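Tumor necrosis factor ligand superfamily member 9 (Mus musculus, PDB 6MKB) is a membrane-anchored cytokine that binds the receptor TNFRSF9 (4-1BB) and induces proliferation of activated T cells, represented here by its extracellular TNF-homology domain. Local coordinates at residues F63-S69 / N155-F159; K78-V83 / L139-A145; L87-V93 / L125-L131. All coordinates share one frame; numbering follows the deposited sequence.

Contact 1: F63-S69 / N155-F159; sequences FLELKLS and NTTSF. With NA (sodium ion), chain O.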
loop_
_atom_site.group_PDB
_atom_site.type_symbol
_atom_site.label_atom_id
_atom_site.label_comp_id
_atom_site.label_asym_id
_atom_site.label_seq_id
_atom_site.Cartn_x
_atom_site.Cartn_y
_atom_site.Cartn_z
ATOM N N PHE B 63 3.629 3.295 -5.827
ATOM C CA PHE B 63 3.475 2.244 -4.825
ATOM C C PHE B 63 4.647 1.279 -4.852
ATOM O O PHE B 63 5.272 1.048 -5.890
ATOM C CB PHE B 63 2.136 1.493 -4.991
ATOM C CG PHE B 63 1.939 0.762 -6.300
ATOM C CD1 PHE B 63 2.372 -0.558 -6.458
ATOM C CD2 PHE B 63 1.281 1.371 -7.364
ATOM C CE1 PHE B 63 2.213 -1.226 -7.679
ATOM C CE2 PHE B 63 1.098 0.690 -8.575
ATOM C CZ PHE B 63 1.559 -0.602 -8.722
ATOM N N LEU B 64 4.920 0.717 -3.664
ATOM C CA LEU B 64 5.913 -0.297 -3.346
ATOM C C LEU B 64 5.260 -1.349 -2.503
ATOM O O LEU B 64 4.517 -1.016 -1.575
ATOM C CB LEU B 64 7.104 0.280 -2.584
ATOM C CG LEU B 64 8.007 1.281 -3.301
ATOM C CD1 LEU B 64 8.967 1.971 -2.283
ATOM C CD2 LEU B 64 8.815 0.604 -4.414
ATOM N N GLU B 65 5.543 -2.622 -2.806
ATOM C CA GLU B 65 5.059 -3.726 -1.998
ATOM C C GLU B 65 6.192 -4.719 -1.774
ATOM O O GLU B 65 6.645 -5.347 -2.721
ATOM C CB GLU B 65 3.846 -4.395 -2.625
ATOM C CG GLU B 65 3.272 -5.455 -1.700
ATOM C CD GLU B 65 1.910 -5.975 -2.089
ATOM O OE1 GLU B 65 1.416 -6.879 -1.379
ATOM O OE2 GLU B 65 1.339 -5.493 -3.096
ATOM N N LEU B 66 6.697 -4.778 -0.539
ATOM C CA LEU B 66 7.769 -5.658 -0.130
ATOM C C LEU B 66 7.205 -6.972 0.347
ATOM O O LEU B 66 6.342 -6.993 1.231
ATOM C CB LEU B 66 8.614 -5.024 0.985
ATOM C CG LEU B 66 9.787 -5.864 1.555
ATOM C CD1 LEU B 66 10.834 -6.180 0.473
ATOM C CD2 LEU B 66 10.469 -5.131 2.708
ATOM N N LYS B 67 7.696 -8.066 -0.246
ATOM C CA LYS B 67 7.326 -9.414 0.163
ATOM C C LYS B 67 8.615 -10.132 0.541
ATOM O O LYS B 67 9.398 -10.485 -0.336
ATOM C CB LYS B 67 6.497 -10.146 -0.898
ATOM C CG LYS B 67 5.124 -9.516 -1.111
ATOM C CD LYS B 67 4.225 -10.469 -1.866
ATOM C CE LYS B 67 2.917 -9.832 -2.248
ATOM N NZ LYS B 67 2.136 -10.705 -3.157
ATOM N N LEU B 68 8.892 -10.205 1.854
ATOM C CA LEU B 68 10.075 -10.859 2.407
ATOM C C LEU B 68 9.755 -12.265 2.743
ATOM O O LEU B 68 8.930 -12.497 3.630
ATOM C CB LEU B 68 10.551 -10.163 3.697
ATOM C CG LEU B 68 11.475 -8.999 3.661
ATOM C CD1 LEU B 68 11.897 -8.693 5.076
ATOM C CD2 LEU B 68 12.695 -9.277 2.802
ATOM N N SER B 69 10.423 -13.202 2.097
ATOM C CA SER B 69 10.214 -14.625 2.341
ATOM C C SER B 69 11.308 -15.183 3.240
ATOM O O SER B 69 12.490 -15.013 2.918
ATOM C CB SER B 69 10.173 -15.388 1.026
ATOM O OG SER B 69 9.047 -15.000 0.258
ATOM N N ASN B 155 5.995 -15.147 -4.193
ATOM C CA ASN B 155 5.715 -14.008 -3.305
ATOM C C ASN B 155 6.562 -12.839 -3.787
ATOM O O ASN B 155 7.568 -12.470 -3.161
ATOM C CB ASN B 155 6.012 -14.349 -1.839
ATOM C CG ASN B 155 5.228 -15.502 -1.308
ATOM O OD1 ASN B 155 4.022 -15.612 -1.534
ATOM N ND2 ASN B 155 5.905 -16.384 -0.588
ATOM N N THR B 156 6.184 -12.301 -4.948
ATOM C CA THR B 156 6.965 -11.296 -5.633
ATOM C C THR B 156 6.698 -9.860 -5.178
ATOM O O THR B 156 5.572 -9.377 -5.210
ATOM C CB THR B 156 6.764 -11.397 -7.141
ATOM O OG1 THR B 156 6.286 -12.701 -7.452
ATOM C CG2 THR B 156 8.034 -11.119 -7.903
ATOM N N THR B 157 7.789 -9.178 -4.825
ATOM C CA THR B 157 7.875 -7.769 -4.494
ATOM C C THR B 157 7.519 -6.990 -5.789
ATOM O O THR B 157 7.859 -7.414 -6.898
ATOM C CB THR B 157 9.297 -7.514 -3.946
ATOM O OG1 THR B 157 9.412 -8.146 -2.663
ATOM C CG2 THR B 157 9.690 -6.019 -3.879
ATOM N N SER B 158 6.776 -5.906 -5.639
ATOM C CA SER B 158 6.341 -5.121 -6.780
ATOM C C SER B 158 6.577 -3.627 -6.570
ATOM O O SER B 158 6.727 -3.129 -5.449
ATOM C CB SER B 158 4.868 -5.377 -7.075
ATOM O OG SER B 158 4.057 -4.983 -5.974
ATOM N N PHE B 159 6.657 -2.929 -7.688
ATOM C CA PHE B 159 6.820 -1.499 -7.747
ATOM C C PHE B 159 6.061 -1.017 -8.962
ATOM O O PHE B 159 6.069 -1.678 -10.004
ATOM C CB PHE B 159 8.310 -1.140 -7.785
ATOM C CG PHE B 159 8.755 0.116 -8.492
ATOM C CD1 PHE B 159 8.325 1.370 -8.056
ATOM C CD2 PHE B 159 9.714 0.058 -9.502
ATOM C CE1 PHE B 159 8.761 2.541 -8.699
ATOM C CE2 PHE B 159 10.189 1.227 -10.108
ATOM C CZ PHE B 159 9.703 2.460 -9.712
HETATM NA NA NA O . 9.450 -12.999 -1.493
HETATM O O HOH W 1 1.536 -3.595 -5.047
#
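Glu-65 and Ser-158 form an antiparallel hydrogen-bonded pair, Glu-65 N to Ser-158 O at 2.9 Å and Ser-158 N to Glu-65 O at 3.0 Å, and Leu-64 sits opposite Phe-159 as the adjoining non-hydrogen-bonded pair. Two residues on, at Lys-67, a side chain takes the place of the partner backbone: Thr-157 OG1 accepts from Lys-67 N at 3.0 Å in a nearly straight bond (166°). With chi1 at -70°, OG1 lies opposite its own carbonyl carbon, which turns the hydroxyl to the strand. Farther on, a sodium ion joins the two segments, bound by Lys-67 O at 2.8 Å, Ser-69 OG at 2.7 Å and Asn-155 O at 2.6 Å. These segments belong to strands 58-70 and 149-166, neighbours in the jelly-roll beta sandwich of the TNF-homology domain. Leu-64 and Phe-159 lie side by side on the face turned to Leu-87 of strand 80-90, with Leu-64 CD2 3.8 Å from Phe-159 CD1. The other face is polar at Glu-65 and Ser-158: a water donates to Glu-65 OE2 at 2.7 Å and also hydrogen-bonds Ser-158 OG, linking carboxylate and hydroxyl. Lys-67 runs extended past the carbonyls of Asn-155 and Thr-156, laying its methylenes alongside the loop. At the far end the Phe-63 ring meets Tyr-61 of the second subunit, and Glu-65 packs on Ser-120 of that same subunit.

Contact 2: K78-V83 / L139-A145; sequences KVQGWV and LHGAQDA. With NAG (2-acetamido-2-deoxy-beta-D-glucopyranose), chain F.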
loop_
_atom_site.group_PDB
_atom_site.type_symbol
_atom_site.label_atom_id
_atom_site.label_comp_id
_atom_site.label_asym_id
_atom_site.label_seq_id
_atom_site.Cartn_x
_atom_site.Cartn_y
_atom_site.Cartn_z
ATOM N N LYS B 78 16.006 -14.757 16.242
ATOM C CA LYS B 78 17.376 -14.329 16.570
ATOM C C LYS B 78 17.801 -13.116 15.719
ATOM O O LYS B 78 18.351 -12.152 16.249
ATOM C CB LYS B 78 18.383 -15.485 16.369
ATOM C CG LYS B 78 18.438 -16.444 17.537
ATOM C CD LYS B 78 19.206 -17.707 17.190
ATOM C CE LYS B 78 19.246 -18.639 18.375
ATOM N NZ LYS B 78 20.254 -19.715 18.208
ATOM N N VAL B 79 17.578 -13.196 14.397
ATOM C CA VAL B 79 17.958 -12.160 13.453
ATOM C C VAL B 79 17.007 -10.965 13.560
ATOM O O VAL B 79 15.816 -11.082 13.280
ATOM C CB VAL B 79 18.046 -12.704 12.008
ATOM C CG1 VAL B 79 18.279 -11.580 11.012
ATOM C CG2 VAL B 79 19.150 -13.744 11.901
ATOM N N GLN B 80 17.547 -9.813 13.930
ATOM C CA GLN B 80 16.769 -8.592 14.069
ATOM C C GLN B 80 17.446 -7.442 13.295
ATOM O O GLN B 80 18.533 -7.619 12.722
ATOM C CB GLN B 80 16.531 -8.251 15.559
ATOM C CG GLN B 80 17.775 -8.167 16.407
ATOM C CD GLN B 80 17.406 -7.850 17.834
ATOM O OE1 GLN B 80 16.879 -6.785 18.149
ATOM N NE2 GLN B 80 17.678 -8.757 18.748
ATOM N N GLY B 81 16.762 -6.303 13.247
ATOM C CA GLY B 81 17.205 -5.124 12.527
ATOM C C GLY B 81 16.084 -4.544 11.695
ATOM O O GLY B 81 14.978 -4.335 12.195
ATOM N N TRP B 82 16.356 -4.273 10.410
ATOM C CA TRP B 82 15.367 -3.668 9.517
ATOM C C TRP B 82 15.651 -3.948 8.050
ATOM O O TRP B 82 16.790 -4.177 7.664
ATOM C CB TRP B 82 15.284 -2.141 9.750
ATOM C CG TRP B 82 16.602 -1.436 9.647
ATOM C CD1 TRP B 82 17.450 -1.125 10.673
ATOM C CD2 TRP B 82 17.220 -0.938 8.449
ATOM N NE1 TRP B 82 18.559 -0.466 10.189
ATOM C CE2 TRP B 82 18.445 -0.338 8.826
ATOM C CE3 TRP B 82 16.861 -0.948 7.088
ATOM C CZ2 TRP B 82 19.327 0.221 7.890
ATOM C CZ3 TRP B 82 17.721 -0.368 6.167
ATOM C CH2 TRP B 82 18.945 0.196 6.566
ATOM N N VAL B 83 14.597 -3.933 7.239
ATOM C CA VAL B 83 14.672 -4.110 5.785
ATOM C C VAL B 83 13.854 -2.984 5.156
ATOM O O VAL B 83 12.734 -2.707 5.590
ATOM C CB VAL B 83 14.241 -5.510 5.286
ATOM C CG1 VAL B 83 14.495 -5.651 3.781
ATOM C CG2 VAL B 83 14.960 -6.614 6.055
ATOM N N LEU B 139 20.928 -6.392 9.246
ATOM C CA LEU B 139 20.504 -7.584 9.972
ATOM C C LEU B 139 21.630 -8.102 10.835
ATOM O O LEU B 139 22.781 -8.137 10.389
ATOM C CB LEU B 139 19.992 -8.687 9.008
ATOM C CG LEU B 139 18.751 -8.326 8.163
ATOM C CD1 LEU B 139 18.577 -9.283 6.985
ATOM C CD2 LEU B 139 17.488 -8.201 9.021
ATOM N N HIS B 140 21.300 -8.480 12.085
ATOM C CA HIS B 140 22.258 -8.995 13.079
ATOM C C HIS B 140 21.553 -9.920 14.097
ATOM O O HIS B 140 20.325 -9.888 14.190
ATOM C CB HIS B 140 22.936 -7.812 13.799
ATOM C CG HIS B 140 21.978 -6.958 14.572
ATOM N ND1 HIS B 140 21.794 -7.132 15.934
ATOM C CD2 HIS B 140 21.142 -5.989 14.139
ATOM C CE1 HIS B 140 20.886 -6.240 16.288
ATOM N NE2 HIS B 140 20.458 -5.537 15.242
ATOM N N GLY B 141 22.334 -10.691 14.862
ATOM C CA GLY B 141 21.801 -11.608 15.868
ATOM C C GLY B 141 22.192 -13.057 15.667
ATOM O O GLY B 141 22.125 -13.850 16.609
ATOM N N ALA B 142 22.591 -13.412 14.434
ATOM C CA ALA B 142 23.043 -14.745 14.033
ATOM C C ALA B 142 24.073 -14.649 12.902
ATOM O O ALA B 142 24.100 -13.650 12.174
ATOM C CB ALA B 142 21.858 -15.596 13.587
ATOM N N GLN B 143 24.939 -15.685 12.781
ATOM C CA GLN B 143 25.931 -15.798 11.711
ATOM C C GLN B 143 25.190 -15.972 10.398
ATOM O O GLN B 143 24.271 -16.785 10.316
ATOM C CB GLN B 143 26.897 -16.972 11.904
ATOM C CG GLN B 143 27.963 -16.758 12.968
ATOM C CD GLN B 143 29.236 -17.451 12.561
ATOM O OE1 GLN B 143 30.191 -16.816 12.104
ATOM N NE2 GLN B 143 29.268 -18.773 12.681
ATOM N N ASP B 144 25.537 -15.158 9.411
ATOM C CA ASP B 144 24.967 -15.095 8.052
ATOM C C ASP B 144 23.468 -14.679 8.055
ATOM O O ASP B 144 22.635 -15.268 7.349
ATOM C CB ASP B 144 25.170 -16.401 7.242
ATOM C CG ASP B 144 26.625 -16.752 7.013
ATOM O OD1 ASP B 144 27.255 -16.121 6.133
ATOM O OD2 ASP B 144 27.138 -17.665 7.707
ATOM N N ALA B 145 23.158 -13.624 8.842
ATOM C CA ALA B 145 21.821 -13.073 9.061
ATOM C C ALA B 145 21.086 -12.650 7.763
ATOM O O ALA B 145 19.854 -12.752 7.701
ATOM C CB ALA B 145 21.920 -11.894 10.003
HETATM C C1 NAG F . 24.605 -0.175 9.303
HETATM C C2 NAG F . 23.810 0.318 10.515
HETATM C C3 NAG F . 24.720 0.565 11.727
HETATM C C4 NAG F . 25.634 -0.627 12.026
HETATM C C5 NAG F . 26.388 -1.059 10.759
HETATM C C6 NAG F . 27.154 -2.365 10.963
HETATM C C7 NAG F . 21.732 1.632 10.322
HETATM C C8 NAG F . 21.157 2.915 9.794
HETATM N N2 NAG F . 23.048 1.502 10.154
HETATM O O3 NAG F . 23.929 0.845 12.887
HETATM O O4 NAG F . 26.542 -0.272 13.083
HETATM O O5 NAG F . 25.481 -1.254 9.667
HETATM O O6 NAG F . 27.538 -2.891 9.694
HETATM O O7 NAG F . 21.027 0.796 10.872
#
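Val-79 is the bump here, and its hollow is the bend of 139-145 where strand 129-140 of the jelly roll runs out into a loop. CG2 presses on Ala-142 CB at 3.7 Å, while CG1 reaches Ala-145 CB at 3.8 Å and Leu-139 CB at 3.9 Å. A chi1 of 173° sets CG1 opposite the backbone N and lets the two methyls straddle Ala-145. Leu-139 in turn sends CD2 toward Val-83 CG2, extending the apolar patch along the strand. Gln-80 and His-140 pair in antiparallel fashion, with both backbone hydrogen bonds made. On their shared face, the Gln-80 amide and the His-140 ring are only 19° from parallel, and Gln-80 CG rests 3.7 Å from His-140 CE1. Two glycines sit where the backbones crowd: Gly-81 is the non-hydrogen-bonded partner of Leu-139 at the corner of the chain, and Gly-141 brings its CA to 3.5 Å from Lys-78 O in a CA-H...O contact. Beyond the corner Trp-82 turns away from 139-145 to an N-acetylglucosamine of the protein's own glycan, whose surroundings include Asn-23. There the indole NE1 donates from the ring edge to the acetamide O7 of the sugar at 2.9 Å.

Contact 3: L87-V93 / L125-L131; sequences LQAKPQV and LKAGHRL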
loop_
_atom_site.group_PDB
_atom_site.type_symbol
_atom_site.label_atom_id
_atom_site.label_comp_id
_atom_site.label_asym_id
_atom_site.label_seq_id
_atom_site.Cartn_x
_atom_site.Cartn_y
_atom_site.Cartn_z
ATOM N N LEU B 87 12.712 4.289 -2.588
ATOM C CA LEU B 87 12.382 4.841 -3.905
ATOM C C LEU B 87 13.415 5.882 -4.258
ATOM O O LEU B 87 13.531 6.856 -3.546
ATOM C CB LEU B 87 10.956 5.444 -3.945
ATOM C CG LEU B 87 10.488 6.002 -5.328
ATOM C CD1 LEU B 87 10.325 4.907 -6.366
ATOM C CD2 LEU B 87 9.209 6.772 -5.197
ATOM N N GLN B 88 14.185 5.655 -5.334
ATOM C CA GLN B 88 15.256 6.533 -5.814
ATOM C C GLN B 88 14.770 7.301 -7.047
ATOM O O GLN B 88 14.613 6.717 -8.112
ATOM C CB GLN B 88 16.515 5.705 -6.116
ATOM C CG GLN B 88 17.038 4.895 -4.907
ATOM C CD GLN B 88 17.989 3.769 -5.270
ATOM O OE1 GLN B 88 18.111 3.334 -6.434
ATOM N NE2 GLN B 88 18.689 3.268 -4.268
ATOM N N ALA B 89 14.476 8.598 -6.885
ATOM C CA ALA B 89 13.947 9.465 -7.943
ATOM C C ALA B 89 15.004 10.414 -8.513
ATOM O O ALA B 89 15.768 11.029 -7.761
ATOM C CB ALA B 89 12.768 10.269 -7.415
ATOM N N LYS B 90 15.039 10.510 -9.862
ATOM C CA LYS B 90 15.901 11.386 -10.663
ATOM C C LYS B 90 15.021 12.250 -11.587
ATOM O O LYS B 90 14.487 11.725 -12.556
ATOM C CB LYS B 90 16.903 10.567 -11.488
ATOM C CG LYS B 90 18.146 10.128 -10.735
ATOM C CD LYS B 90 19.027 9.231 -11.602
ATOM C CE LYS B 90 19.879 8.339 -10.746
ATOM N NZ LYS B 90 20.589 7.317 -11.562
ATOM N N PRO B 91 14.803 13.550 -11.311
ATOM C CA PRO B 91 15.329 14.350 -10.187
ATOM C C PRO B 91 14.579 14.040 -8.877
ATOM O O PRO B 91 13.551 13.380 -8.881
ATOM C CB PRO B 91 15.070 15.788 -10.653
ATOM C CG PRO B 91 13.793 15.680 -11.422
ATOM C CD PRO B 91 13.924 14.368 -12.176
ATOM N N GLN B 92 15.094 14.539 -7.777
ATOM C CA GLN B 92 14.511 14.433 -6.462
ATOM C C GLN B 92 13.166 15.155 -6.451
ATOM O O GLN B 92 13.041 16.234 -7.041
ATOM C CB GLN B 92 15.502 15.112 -5.508
ATOM C CG GLN B 92 15.199 14.999 -4.043
ATOM C CD GLN B 92 16.466 14.730 -3.298
ATOM O OE1 GLN B 92 16.933 15.575 -2.543
ATOM N NE2 GLN B 92 17.059 13.555 -3.504
ATOM N N VAL B 93 12.163 14.590 -5.792
ATOM C CA VAL B 93 10.883 15.300 -5.704
ATOM C C VAL B 93 10.961 16.193 -4.448
ATOM O O VAL B 93 11.779 15.912 -3.576
ATOM C CB VAL B 93 9.635 14.370 -5.750
ATOM C CG1 VAL B 93 9.728 13.360 -6.902
ATOM C CG2 VAL B 93 9.417 13.658 -4.422
ATOM N N LEU B 125 5.558 14.310 -10.546
ATOM C CA LEU B 125 6.651 13.864 -11.405
ATOM C C LEU B 125 6.704 14.710 -12.674
ATOM O O LEU B 125 5.681 15.245 -13.131
ATOM C CB LEU B 125 6.527 12.366 -11.748
ATOM C CG LEU B 125 6.499 11.362 -10.563
ATOM C CD1 LEU B 125 6.430 9.929 -11.067
ATOM C CD2 LEU B 125 7.706 11.518 -9.632
ATOM N N LYS B 126 7.922 14.860 -13.212
ATOM C CA LYS B 126 8.251 15.636 -14.403
ATOM C C LYS B 126 8.361 14.721 -15.606
ATOM O O LYS B 126 8.406 13.497 -15.449
ATOM C CB LYS B 126 9.581 16.386 -14.195
ATOM C CG LYS B 126 9.712 17.195 -12.910
ATOM C CD LYS B 126 8.958 18.507 -12.983
ATOM C CE LYS B 126 9.358 19.506 -11.941
ATOM N NZ LYS B 126 8.772 20.840 -12.250
ATOM N N ALA B 127 8.410 15.305 -16.800
ATOM C CA ALA B 127 8.588 14.575 -18.048
ATOM C C ALA B 127 10.028 14.046 -18.093
ATOM O O ALA B 127 10.972 14.818 -17.942
ATOM C CB ALA B 127 8.307 15.493 -19.240
ATOM N N GLY B 128 10.169 12.735 -18.225
ATOM C CA GLY B 128 11.463 12.061 -18.259
ATOM C C GLY B 128 11.941 11.632 -16.892
ATOM O O GLY B 128 13.118 11.301 -16.726
ATOM N N HIS B 129 11.031 11.635 -15.900
ATOM C CA HIS B 129 11.329 11.260 -14.515
ATOM C C HIS B 129 11.763 9.799 -14.458
ATOM O O HIS B 129 11.146 8.938 -15.083
ATOM C CB HIS B 129 10.122 11.520 -13.587
ATOM C CG HIS B 129 10.486 12.200 -12.308
ATOM N ND1 HIS B 129 11.282 11.582 -11.370
ATOM C CD2 HIS B 129 10.137 13.419 -11.846
ATOM C CE1 HIS B 129 11.397 12.439 -10.372
ATOM N NE2 HIS B 129 10.735 13.560 -10.614
ATOM N N ARG B 130 12.860 9.543 -13.752
ATOM C CA ARG B 130 13.458 8.215 -13.620
ATOM C C ARG B 130 13.326 7.779 -12.176
ATOM O O ARG B 130 13.623 8.551 -11.253
ATOM C CB ARG B 130 14.931 8.216 -14.092
ATOM C CG ARG B 130 15.027 8.524 -15.568
ATOM C CD ARG B 130 16.431 8.758 -16.030
ATOM N NE ARG B 130 16.469 8.589 -17.473
ATOM C CZ ARG B 130 16.756 7.456 -18.098
ATOM N NH1 ARG B 130 17.115 6.377 -17.408
ATOM N NH2 ARG B 130 16.643 7.374 -19.414
ATOM N N LEU B 131 12.816 6.561 -11.988
ATOM C CA LEU B 131 12.539 5.971 -10.690
ATOM C C LEU B 131 13.149 4.577 -10.613
ATOM O O LEU B 131 12.868 3.731 -11.450
ATOM C CB LEU B 131 11.009 5.898 -10.512
ATOM C CG LEU B 131 10.250 6.900 -9.622
ATOM C CD1 LEU B 131 10.721 8.289 -9.750
ATOM C CD2 LEU B 131 8.779 6.887 -9.953
HETATM O O HOH W 2 15.102 12.191 -15.093
#
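Leu-131 lies against two residues of the facing strand, its CD1 3.7 Å from Ala-89 CB and its CG 3.8 Å from Leu-87 CD1. Ala-89 CB also approaches the edge of the His-129 imidazole, so the apolar centre passes straight into the ring. That ring is sandwiched between two aliphatic groups: Pro-91 CD stands over the centre of one face, 3.7 Å from the ring centroid and 12° off the normal, a CH-pi contact, and Leu-125 CD2 covers the centre of the opposite face. A cis peptide bond before Pro-91 brings the chain round to the histidine where strand 87-90 ends. Val-93 CG1 closes the group, 3.9 Å from Leu-125 CD2, the Val-93 side chain crossing that of His-129 at about a right angle.

Outward from here, strands 87-90 and 129-131 run antiparallel, and Lys-90 pairs with Arg-130 through Lys-90 N to Arg-130 O at 2.8 Å and Arg-130 N to Lys-90 O at 3.0 Å. The Lys-90 carbonyl takes a second donor, a water at 2.7 Å that donates to Gly-128 O as well, bridging the strand to the type II turn of Lys-126 to His-129. On the polar face the Lys-90 and Arg-130 side chains extend outward beside each other; Glu-51 forms salt bridges with both, which probably offsets their like charges, and Glu-46 takes a further bond from Arg-130. Gly-128 and His-129 together face Val-54 in a G1 beta bulge; at this end strand 129-140 pairs with strand 51-54 on one edge and with strand 80-90 on the other, while Leu-87, Leu-125 and Leu-131 pack inward on Phe-159 or Leu-161 of strand 149-166.

Contacts 2 and 3 lie toward opposite ends of one jelly-roll domain, with contact 1 between them but off the line that joins them. Contact 1 lies near the centre of the chain, about 20 Å between centres from each of the others; contacts 2 and 3 are about 32 Å apart on opposite sides of the chain's centre. Both of these pair strand 80-90 with strand 129-140, at the two ends of that pairing, whereas contact 1 joins strands 58-70 and 149-166, which flank them in sequence. Along the chain, contact 1 therefore encloses contact 2, which encloses contact 3. Across the sandwich interior, Phe-159 meets Leu-87 and Leu-131, and Leu-66 and Leu-68 meet Val-83, so both ends share the core of contact 1.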